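Local coordinates for protein beta-phosphoglucomutase (Bacteroides vulgatus, PDB 3DV9) that probably interconverts beta-glucose 1-phosphate and glucose 6-phosphate as a magnesium-dependent phosphoglucomutase of the haloacid dehalogenase (HAD) superfamily, at residues A[111-116]-A[144-149]; A[16-21]-A[181-186]. All blocks are in the same frame, centred on the assembly; numbering follows the deposited sequence. Where two conformers were deposited one is given.

Interaction 1. Residues A[111-116]-A[144-149]; sequences PGALEV and HNFPGI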
# COMPACT_ATOMS: atom_id res chain seq x y z
N PRO A 111 2.29 14.61 3.90
CA PRO A 111 2.55 15.77 3.06
C PRO A 111 2.78 15.31 1.61
O PRO A 111 3.42 14.26 1.36
CB PRO A 111 3.84 16.34 3.64
CG PRO A 111 3.72 16.01 5.12
CD PRO A 111 3.25 14.56 5.02
N GLY A 112 2.23 16.07 0.68
CA GLY A 112 2.29 15.75 -0.74
C GLY A 112 1.13 14.90 -1.22
O GLY A 112 0.82 14.94 -2.39
N ALA A 113 0.44 14.19 -0.32
CA ALA A 113 -0.61 13.24 -0.79
C ALA A 113 -1.83 13.98 -1.38
O ALA A 113 -2.31 13.68 -2.46
CB ALA A 113 -1.05 12.31 0.37
N LEU A 114 -2.36 14.95 -0.63
CA LEU A 114 -3.54 15.68 -1.15
C LEU A 114 -3.19 16.41 -2.45
O LEU A 114 -3.99 16.38 -3.40
CB LEU A 114 -4.06 16.64 -0.08
CG LEU A 114 -5.18 17.57 -0.56
CD1 LEU A 114 -6.36 16.80 -1.03
CD2 LEU A 114 -5.58 18.46 0.62
N GLU A 115 -2.01 17.03 -2.50
CA GLU A 115 -1.60 17.73 -3.70
C GLU A 115 -1.50 16.80 -4.91
O GLU A 115 -1.99 17.12 -6.01
CB GLU A 115 -0.30 18.46 -3.50
CG GLU A 115 0.08 19.26 -4.76
CD GLU A 115 1.29 20.15 -4.52
OE1 GLU A 115 1.70 20.32 -3.34
OE2 GLU A 115 1.84 20.67 -5.50
N VAL A 116 -0.82 15.67 -4.78
CA VAL A 116 -0.71 14.76 -5.92
C VAL A 116 -2.07 14.16 -6.36
O VAL A 116 -2.30 14.04 -7.56
CB VAL A 116 0.41 13.69 -5.74
CG1 VAL A 116 -0.07 12.50 -4.83
CG2 VAL A 116 0.91 13.23 -7.10
N HIS A 144 -12.98 13.26 4.48
CA HIS A 144 -12.63 14.44 5.27
C HIS A 144 -11.22 14.98 4.93
O HIS A 144 -10.92 16.17 5.12
CB HIS A 144 -12.67 13.99 6.74
CG HIS A 144 -12.24 15.02 7.72
ND1 HIS A 144 -12.89 16.22 7.89
CD2 HIS A 144 -11.24 15.00 8.63
CE1 HIS A 144 -12.30 16.91 8.85
NE2 HIS A 144 -11.29 16.20 9.32
N ASN A 145 -10.34 14.07 4.50
CA ASN A 145 -8.93 14.40 4.27
C ASN A 145 -8.60 14.59 2.80
O ASN A 145 -7.71 15.31 2.45
CB ASN A 145 -8.01 13.37 4.91
CG ASN A 145 -7.98 13.50 6.38
OD1 ASN A 145 -7.14 14.23 6.92
ND2 ASN A 145 -8.91 12.84 7.05
N PHE A 146 -9.36 13.91 1.94
CA PHE A 146 -9.14 13.97 0.48
C PHE A 146 -10.50 14.21 -0.20
O PHE A 146 -11.06 13.29 -0.83
CB PHE A 146 -8.46 12.64 0.01
CG PHE A 146 -7.21 12.30 0.80
CD1 PHE A 146 -6.04 13.03 0.60
CD2 PHE A 146 -7.22 11.28 1.77
CE1 PHE A 146 -4.86 12.73 1.36
CE2 PHE A 146 -6.08 10.98 2.53
CZ PHE A 146 -4.89 11.70 2.34
N PRO A 147 -11.05 15.42 -0.04
CA PRO A 147 -12.47 15.62 -0.37
C PRO A 147 -12.78 15.38 -1.86
O PRO A 147 -12.13 15.96 -2.76
CB PRO A 147 -12.75 17.09 0.06
CG PRO A 147 -11.65 17.48 0.96
CD PRO A 147 -10.44 16.67 0.47
N GLY A 148 -13.73 14.49 -2.12
CA GLY A 148 -14.16 14.15 -3.47
C GLY A 148 -13.16 13.37 -4.33
O GLY A 148 -13.37 13.22 -5.54
N ILE A 149 -12.09 12.87 -3.71
CA ILE A 149 -11.02 12.20 -4.47
C ILE A 149 -11.38 10.73 -4.70
O ILE A 149 -11.27 10.24 -5.83
CB ILE A 149 -9.62 12.31 -3.78
CG1 ILE A 149 -9.23 13.81 -3.62
CG2 ILE A 149 -8.53 11.39 -4.48
CD1 ILE A 149 -9.06 14.55 -4.93

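Interaction 2. Residues A[16-21]-A[181-186]; sequences HGYESI and KPNEAL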
# COMPACT_ATOMS: atom_id res chain seq x y z
N HIS A 16 6.68 -7.42 -19.94
CA HIS A 16 5.26 -7.78 -19.92
C HIS A 16 4.62 -7.87 -21.32
O HIS A 16 3.49 -8.36 -21.46
CB HIS A 16 4.49 -6.76 -19.05
CG HIS A 16 4.90 -6.75 -17.62
ND1 HIS A 16 4.24 -7.46 -16.65
CD2 HIS A 16 5.93 -6.13 -16.99
CE1 HIS A 16 4.82 -7.27 -15.48
NE2 HIS A 16 5.85 -6.47 -15.66
N GLY A 17 5.33 -7.41 -22.34
CA GLY A 17 4.83 -7.47 -23.71
C GLY A 17 3.76 -6.45 -24.01
O GLY A 17 2.84 -6.72 -24.79
N TYR A 18 3.88 -5.26 -23.42
CA TYR A 18 3.02 -4.14 -23.78
C TYR A 18 3.72 -3.15 -24.69
O TYR A 18 4.95 -3.04 -24.67
CB TYR A 18 2.54 -3.38 -22.52
CG TYR A 18 1.79 -4.23 -21.52
CD1 TYR A 18 0.64 -4.94 -21.91
CD2 TYR A 18 2.19 -4.29 -20.17
CE1 TYR A 18 -0.06 -5.72 -20.99
CE2 TYR A 18 1.49 -5.07 -19.26
CZ TYR A 18 0.37 -5.77 -19.67
OH TYR A 18 -0.33 -6.50 -18.75
N GLU A 19 2.92 -2.44 -25.49
CA GLU A 19 3.45 -1.39 -26.34
C GLU A 19 3.62 -0.11 -25.54
O GLU A 19 4.54 0.66 -25.81
CB GLU A 19 2.56 -1.12 -27.56
CG GLU A 19 2.60 -2.21 -28.63
CD GLU A 19 3.99 -2.41 -29.22
OE1 GLU A 19 4.42 -3.59 -29.31
OE2 GLU A 19 4.65 -1.40 -29.58
N SER A 20 2.74 0.12 -24.57
CA SER A 20 2.78 1.34 -23.80
C SER A 20 2.00 1.18 -22.50
O SER A 20 1.26 0.21 -22.32
CB SER A 20 2.12 2.48 -24.58
OG SER A 20 0.73 2.20 -24.68
N ILE A 21 2.19 2.14 -21.61
CA ILE A 21 1.28 2.31 -20.48
C ILE A 21 0.31 3.40 -20.92
O ILE A 21 0.71 4.49 -21.29
CB ILE A 21 2.02 2.70 -19.15
CG1 ILE A 21 2.71 1.45 -18.54
CG2 ILE A 21 1.04 3.35 -18.11
CD1 ILE A 21 3.77 1.74 -17.50
N LYS A 181 -6.98 -2.39 -17.30
CA LYS A 181 -5.92 -3.37 -17.64
C LYS A 181 -4.66 -3.07 -16.83
O LYS A 181 -4.50 -1.94 -16.34
CB LYS A 181 -5.62 -3.30 -19.15
CG LYS A 181 -6.89 -3.53 -20.03
CD LYS A 181 -6.56 -3.86 -21.45
CE LYS A 181 -5.96 -2.67 -22.21
NZ LYS A 181 -5.56 -3.06 -23.63
N PRO A 182 -3.78 -4.07 -16.64
CA PRO A 182 -2.59 -3.79 -15.82
C PRO A 182 -1.71 -2.66 -16.35
O PRO A 182 -1.11 -1.93 -15.55
CB PRO A 182 -1.84 -5.13 -15.80
CG PRO A 182 -2.96 -6.17 -16.05
CD PRO A 182 -3.80 -5.49 -17.08
N ASN A 183 -1.66 -2.50 -17.67
CA ASN A 183 -0.88 -1.41 -18.29
C ASN A 183 -1.62 -0.05 -18.34
O ASN A 183 -1.18 0.87 -19.02
CB ASN A 183 -0.42 -1.80 -19.70
CG ASN A 183 -1.57 -1.89 -20.66
OD1 ASN A 183 -2.59 -2.51 -20.36
ND2 ASN A 183 -1.39 -1.28 -21.85
N GLU A 184 -2.73 0.06 -17.64
CA GLU A 184 -3.50 1.32 -17.52
C GLU A 184 -3.42 1.91 -16.12
O GLU A 184 -4.12 2.87 -15.79
CB GLU A 184 -4.98 1.10 -17.91
CG GLU A 184 -5.17 0.74 -19.39
CD GLU A 184 -6.60 0.34 -19.76
OE1 GLU A 184 -7.40 -0.04 -18.86
OE2 GLU A 184 -6.92 0.39 -20.96
N ALA A 185 -2.63 1.27 -15.25
CA ALA A 185 -2.55 1.68 -13.85
C ALA A 185 -1.11 1.79 -13.33
O ALA A 185 -0.16 1.28 -13.94
CB ALA A 185 -3.37 0.71 -12.97
N LEU A 186 -0.97 2.54 -12.21
CA LEU A 186 0.25 2.57 -11.40
C LEU A 186 -0.13 2.12 -9.98
O LEU A 186 -1.22 2.40 -9.51
CB LEU A 186 0.79 4.01 -11.28
CG LEU A 186 1.61 4.71 -12.37
CD1 LEU A 186 1.06 4.51 -13.72
CD2 LEU A 186 1.80 6.19 -12.03

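Interaction 1. Residues A[111-116]-A[144-149]
L114 holds its CG anti to its own backbone N (chi1 173°), which carries a terminal methyl out toward F146 and P147, while F146 turns its ring anti to its carbonyl carbon (chi1 -53°) and so lays it against the start of the facing helix. The contact belongs to the Rossmann-like core of the HAD fold, where the start of helix 113-122 packs against the residues that leave helix 139-145. L114 brings its CD1 methyl to one corner of the ring, 4.1 Å from CD1 of F146. The same methyl reaches the pyrrolidine of P147, its CD1 lying 4.3 Å from CD of the proline, so a single methyl serves two apolar neighbours. A113 is small enough to let the ring come close to the helix; its CB stands 4.0 Å from CE1 of F146. G112 caps this helix, and at its backbone angles a CB would collide with O of P111. Farther out, F35 meets the F146 ring edge-to-face and L117 packs on F146, embedding the aromatic group in the buried part of the domain. N145 gives its ND2 to O of R141 and accepts NH2 of R109 at OD1, and its CB lies over one face of the F146 ring, toward the rim. At the edge of that ring, near its plane, the backbone N of L114 lies 3.9 Å from CE1 of F146.

Interaction 2. Residues A[16-21]-A[181-186]
The carbonyl O of S20 receives the side-chain amide of N183 in a nearly linear hydrogen bond, with ND2 of N183 3.1 Å from O of S20 and an N-H...O angle of 177°. The acceptor lies in the amide plane of N183, although the donor is tilted from the carbonyl plane of S20. CG of N183 sits between its backbone N and carbonyl carbon (chi1 69°), a torsion that folds the amide back over Y18. Ring and amide are stacked with their planes 14° apart, and CB of N183 makes a CH-pi contact 3.6 Å from the centroid of the Y18 ring. Asparagine suits the place because its short chain offers a methylene to the aromatic face and an N-H to the loop carbonyl. At the far end of the ring, OH of Y18 lies 3.6 Å from CB of P182, the two side chains crossing at about a right angle. Were Y18 an alanine, the face under CB of N183 would be lost and the amide would probably be freer to swing away from O of S20. I21 adds a CA-H...O contact, its CA 3.2 Å from O of N183. Within 181-186, N of K181 bonds to OE1 of E184, bracing the turn. This turn leads into strand 185-189, where L186 pairs through its backbone with A25 and L27 of the adjacent strand 25-29; I21 touches Y12 and L13 of helix 2-16 and L244 of helix 230-244, while P182 touches L175 of helix 169-178.

Overall arrangement
Interaction 1 is nested along the chain inside the loop closed by interaction 2, and their centres lie 26 Å apart. The two share no segment element, yet both belong to the layers around one parallel sheet, and segments 111-116 and 16-21 each border helix 230-244, the former through V116, which takes no part in the contact itself. Interaction 1 is the more buried, mainly apolar side-chain packing with no polar bond between its segments, and the side chain of A113 is about 12 Å from the magnesium ion. Interaction 2 is only partly buried and mixes a polar bond with aromatic stacking: an irregular loop is set against a 3-10 turn that enters a central strand, and one loop carbonyl is met by a side-chain amide.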